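Local coordinates for angiotensin-converting enzyme (Anopheles gambiae, PDB 6S1Y), which is a zinc metallopeptidase of the angiotensin-converting enzyme family that probably removes dipeptides from the C-terminal ends of peptides and is studied as a target for mosquito control, at residues Q504-R509 with A569-E574. Sequence-based numbering, arbitrary orientation.
Sequences QFQFHR and ADAILE
R509 reaches across from helix 495-514 and lays its guanidinium over A571 on the short helix 570-575; the axes of segments 504-509 and 570-574 approach to 8.1 Å and cross at 79°. From CB, which points toward the partner helix, the chain runs on through CG, anti to the backbone N, and CD, then bends at chi3, which brings the flat head alongside A571, its face to the methyl. NE lies near that methyl, and CZ sits squarely above it, 3.8 Å from A571 CB. NH1 faces two carboxylates: in the D570 conformer described, one of two modelled, it makes a weak but fairly straight hydrogen bond to D570 OD2 (3.4 Å, 163°), part of a salt bridge, and it forms a long salt bridge to E574 OE1 (3.6 Å). The D570 carboxylate lies at the guanidinium's edge, near its plane, with the two planes 74° apart; no bidentate pair is seen. R509 NH2 donates to a water O at 2.9 Å, which returns a weak bond to OD2 of the same D570 conformer.

Beneath this charged layer, A571 CB presses on the backbone, 3.4 Å from F505 O. I572 CG1 lies over one face of the F505 ring, 3.8 Å from its centroid, a CH-pi contact. Y575 meets this ring edge-to-face, and L393 of helix 381-395, which carries the zinc ligand E385, also packs on F505. Q506 hydrogen-bonds to S568 N and K566 O.

The contact is a steep helix crossing in the largely helical ACE-family fold, structural packing with the F505 side chain about 13 Å from the bound ligand. E574 has its stronger polar partner in Y518 OH, through OE2. Close packing of A571 on F505 probably limits the spacing, whereas the shared, weak ion pairs likely contribute little on the more exposed side.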
ATOM      1  N   GLN A 504     -10.957   0.632  -5.202  1.00 42.32           N
ATOM      2  CA  GLN A 504     -10.762   2.013  -5.618  1.00 44.12           C
ATOM      3  C   GLN A 504     -11.381   2.269  -6.989  1.00 45.45           C
ATOM      4  O   GLN A 504     -11.757   3.412  -7.296  1.00 46.71           O
ATOM      5  CB  GLN A 504      -9.285   2.401  -5.614  1.00 43.77           C
ATOM      6  CG  GLN A 504      -8.434   1.826  -6.742  1.00 43.69           C
ATOM      7  CD  GLN A 504      -6.944   2.206  -6.582  1.00 44.05           C
ATOM      8  OE1 GLN A 504      -6.371   2.862  -7.431  1.00 42.16           O
ATOM      9  NE2 GLN A 504      -6.341   1.784  -5.481  1.00 43.72           N
ATOM     10  N   PHE A 505     -11.498   1.243  -7.838  1.00 42.63           N
ATOM     11  CA  PHE A 505     -12.136   1.481  -9.133  1.00 44.03           C
ATOM     12  C   PHE A 505     -13.656   1.508  -8.998  1.00 44.93           C
ATOM     13  O   PHE A 505     -14.337   2.178  -9.783  1.00 43.97           O
ATOM     14  CB  PHE A 505     -11.670   0.431 -10.159  1.00 44.56           C
ATOM     15  CG  PHE A 505     -10.207   0.568 -10.524  1.00 44.35           C
ATOM     16  CD1 PHE A 505      -9.221  -0.084  -9.790  1.00 44.62           C
ATOM     17  CD2 PHE A 505      -9.817   1.376 -11.574  1.00 43.61           C
ATOM     18  CE1 PHE A 505      -7.871   0.073 -10.115  1.00 43.95           C
ATOM     19  CE2 PHE A 505      -8.471   1.538 -11.894  1.00 42.02           C
ATOM     20  CZ  PHE A 505      -7.508   0.891 -11.162  1.00 42.46           C
ATOM     21  N   GLN A 506     -14.201   0.791  -8.008  1.00 45.56           N
ATOM     22  CA  GLN A 506     -15.616   0.944  -7.675  1.00 46.47           C
ATOM     23  C   GLN A 506     -15.906   2.349  -7.156  1.00 46.12           C
ATOM     24  O   GLN A 506     -16.878   2.980  -7.572  1.00 48.60           O
ATOM     25  CB  GLN A 506     -16.017  -0.117  -6.653  1.00 45.11           C
ATOM     26  CG  GLN A 506     -15.838  -1.537  -7.166  1.00 44.45           C
ATOM     27  CD  GLN A 506     -16.243  -2.581  -6.175  1.00 47.02           C
ATOM     28  OE1 GLN A 506     -15.393  -3.244  -5.557  1.00 48.83           O
ATOM     29  NE2 GLN A 506     -17.543  -2.771  -6.018  1.00 49.43           N
ATOM     30  N   PHE A 507     -15.055   2.864  -6.265  1.00 47.86           N
ATOM     31  CA  PHE A 507     -15.206   4.225  -5.751  1.00 46.44           C
ATOM     32  C   PHE A 507     -15.054   5.245  -6.879  1.00 48.45           C
ATOM     33  O   PHE A 507     -15.854   6.182  -7.003  1.00 48.96           O
ATOM     34  CB  PHE A 507     -14.164   4.489  -4.658  1.00 43.89           C
ATOM     35  CG  PHE A 507     -14.323   3.641  -3.408  1.00 45.84           C
ATOM     36  CD1 PHE A 507     -15.500   2.976  -3.131  1.00 46.50           C
ATOM     37  CD2 PHE A 507     -13.294   3.562  -2.490  1.00 45.52           C
ATOM     38  CE1 PHE A 507     -15.637   2.241  -1.966  1.00 49.21           C
ATOM     39  CE2 PHE A 507     -13.421   2.823  -1.323  1.00 46.14           C
ATOM     40  CZ  PHE A 507     -14.590   2.159  -1.060  1.00 48.00           C
ATOM     41  N   HIS A 508     -14.016   5.084  -7.709  1.00 46.75           N
ATOM     42  CA  HIS A 508     -13.793   6.002  -8.825  1.00 47.85           C
ATOM     43  C   HIS A 508     -14.991   6.036  -9.765  1.00 49.29           C
ATOM     44  O   HIS A 508     -15.390   7.107 -10.236  1.00 51.08           O
ATOM     45  CB  HIS A 508     -12.532   5.579  -9.577  1.00 48.36           C
ATOM     46  CG  HIS A 508     -12.212   6.401 -10.792  1.00 47.14           C
ATOM     47  ND1 HIS A 508     -11.835   7.720 -10.719  1.00 46.52           N
ATOM     48  CD2 HIS A 508     -12.150   6.068 -12.102  1.00 47.80           C
ATOM     49  CE1 HIS A 508     -11.566   8.173 -11.928  1.00 46.85           C
ATOM     50  NE2 HIS A 508     -11.756   7.191 -12.787  1.00 48.46           N
ATOM     51  N   ARG A 509     -15.557   4.871 -10.075  1.00 48.09           N
ATOM     52  CA  ARG A 509     -16.698   4.820 -10.979  1.00 49.29           C
ATOM     53  C   ARG A 509     -17.882   5.575 -10.392  1.00 51.15           C
ATOM     54  O   ARG A 509     -18.554   6.335 -11.100  1.00 52.32           O
ATOM     55  CB  ARG A 509     -17.077   3.368 -11.254  1.00 48.86           C
ATOM     56  CG  ARG A 509     -18.365   3.190 -12.079  1.00 52.25           C
ATOM     57  CD  ARG A 509     -18.545   1.766 -12.571  1.00 51.03           C
ATOM     58  NE  ARG A 509     -18.750   0.829 -11.480  1.00 51.28           N
ATOM     59  CZ  ARG A 509     -18.855  -0.485 -11.633  1.00 54.41           C
ATOM     60  NH1 ARG A 509     -18.774  -1.024 -12.849  1.00 55.32           N
ATOM     61  NH2 ARG A 509     -19.038  -1.261 -10.571  1.00 54.58           N
ATOM     62  N   ALA A 569     -14.599  -6.967  -9.025  1.00 48.79           N
ATOM     63  CA  ALA A 569     -13.618  -6.619 -10.048  1.00 48.73           C
ATOM     64  C   ALA A 569     -14.241  -6.065 -11.321  1.00 47.29           C
ATOM     65  O   ALA A 569     -13.496  -5.794 -12.274  1.00 47.73           O
ATOM     66  CB  ALA A 569     -12.781  -7.846 -10.411  1.00 49.71           C
ATOM     67  N   ASP A 570     -15.568  -5.903 -11.363  0.51 47.36           N
ATOM     68  CA  ASP A 570     -16.238  -5.383 -12.553  0.51 48.33           C
ATOM     69  C   ASP A 570     -15.631  -4.052 -12.973  0.51 47.39           C
ATOM     70  O   ASP A 570     -15.257  -3.863 -14.139  0.51 47.18           O
ATOM     71  CB  ASP A 570     -17.744  -5.247 -12.265  0.51 50.86           C
ATOM     72  CG  ASP A 570     -18.535  -4.611 -13.412  0.51 51.73           C
ATOM     73  OD1 ASP A 570     -18.005  -4.484 -14.540  0.51 51.43           O
ATOM     74  OD2 ASP A 570     -19.715  -4.249 -13.168  0.51 52.68           O
ATOM     75  N   ALA A 571     -15.487  -3.132 -12.016  1.00 48.00           N
ATOM     76  CA  ALA A 571     -15.028  -1.781 -12.325  1.00 47.64           C
ATOM     77  C   ALA A 571     -13.626  -1.795 -12.919  1.00 44.56           C
ATOM     78  O   ALA A 571     -13.368  -1.160 -13.947  1.00 45.85           O
ATOM     79  CB  ALA A 571     -15.070  -0.899 -11.072  1.00 47.01           C
ATOM     80  N   ILE A 572     -12.706  -2.525 -12.292  1.00 44.01           N
ATOM     81  CA  ILE A 572     -11.320  -2.501 -12.760  1.00 45.45           C
ATOM     82  C   ILE A 572     -11.165  -3.256 -14.078  1.00 42.72           C
ATOM     83  O   ILE A 572     -10.364  -2.855 -14.925  1.00 43.06           O
ATOM     84  CB  ILE A 572     -10.361  -3.051 -11.680  1.00 43.73           C
ATOM     85  CG1 ILE A 572      -8.919  -2.829 -12.125  1.00 44.09           C
ATOM     86  CG2 ILE A 572     -10.601  -4.515 -11.400  1.00 42.91           C
ATOM     87  CD1 ILE A 572      -7.867  -3.329 -11.137  1.00 45.00           C
ATOM     88  N   LEU A 573     -11.933  -4.324 -14.302  1.00 44.84           N
ATOM     89  CA  LEU A 573     -11.904  -4.968 -15.619  1.00 45.29           C
ATOM     90  C   LEU A 573     -12.461  -4.059 -16.705  1.00 44.15           C
ATOM     91  O   LEU A 573     -11.961  -4.071 -17.836  1.00 45.34           O
ATOM     92  CB  LEU A 573     -12.688  -6.282 -15.598  1.00 45.97           C
ATOM     93  CG  LEU A 573     -12.058  -7.368 -14.722  1.00 47.22           C
ATOM     94  CD1 LEU A 573     -12.979  -8.598 -14.597  1.00 47.79           C
ATOM     95  CD2 LEU A 573     -10.707  -7.759 -15.286  1.00 46.05           C
ATOM     96  N   GLU A 574     -13.474  -3.239 -16.391  1.00 45.64           N
ATOM     97  CA  GLU A 574     -13.958  -2.258 -17.367  1.00 45.27           C
ATOM     98  C   GLU A 574     -12.891  -1.211 -17.652  1.00 44.70           C
ATOM     99  O   GLU A 574     -12.707  -0.799 -18.808  1.00 42.65           O
ATOM    100  CB  GLU A 574     -15.241  -1.579 -16.859  1.00 49.15           C
ATOM    101  CG  GLU A 574     -15.836  -0.535 -17.826  1.00 52.13           C
ATOM    102  CD  GLU A 574     -17.055   0.226 -17.257  1.00 58.59           C
ATOM    103  OE1 GLU A 574     -17.606  -0.169 -16.198  1.00 56.83           O
ATOM    104  OE2 GLU A 574     -17.448   1.247 -17.882  1.00 61.58           O
TER
HETATM  105  O   HOH W   1     -19.833  -3.893  -9.700  1.00 58.93           O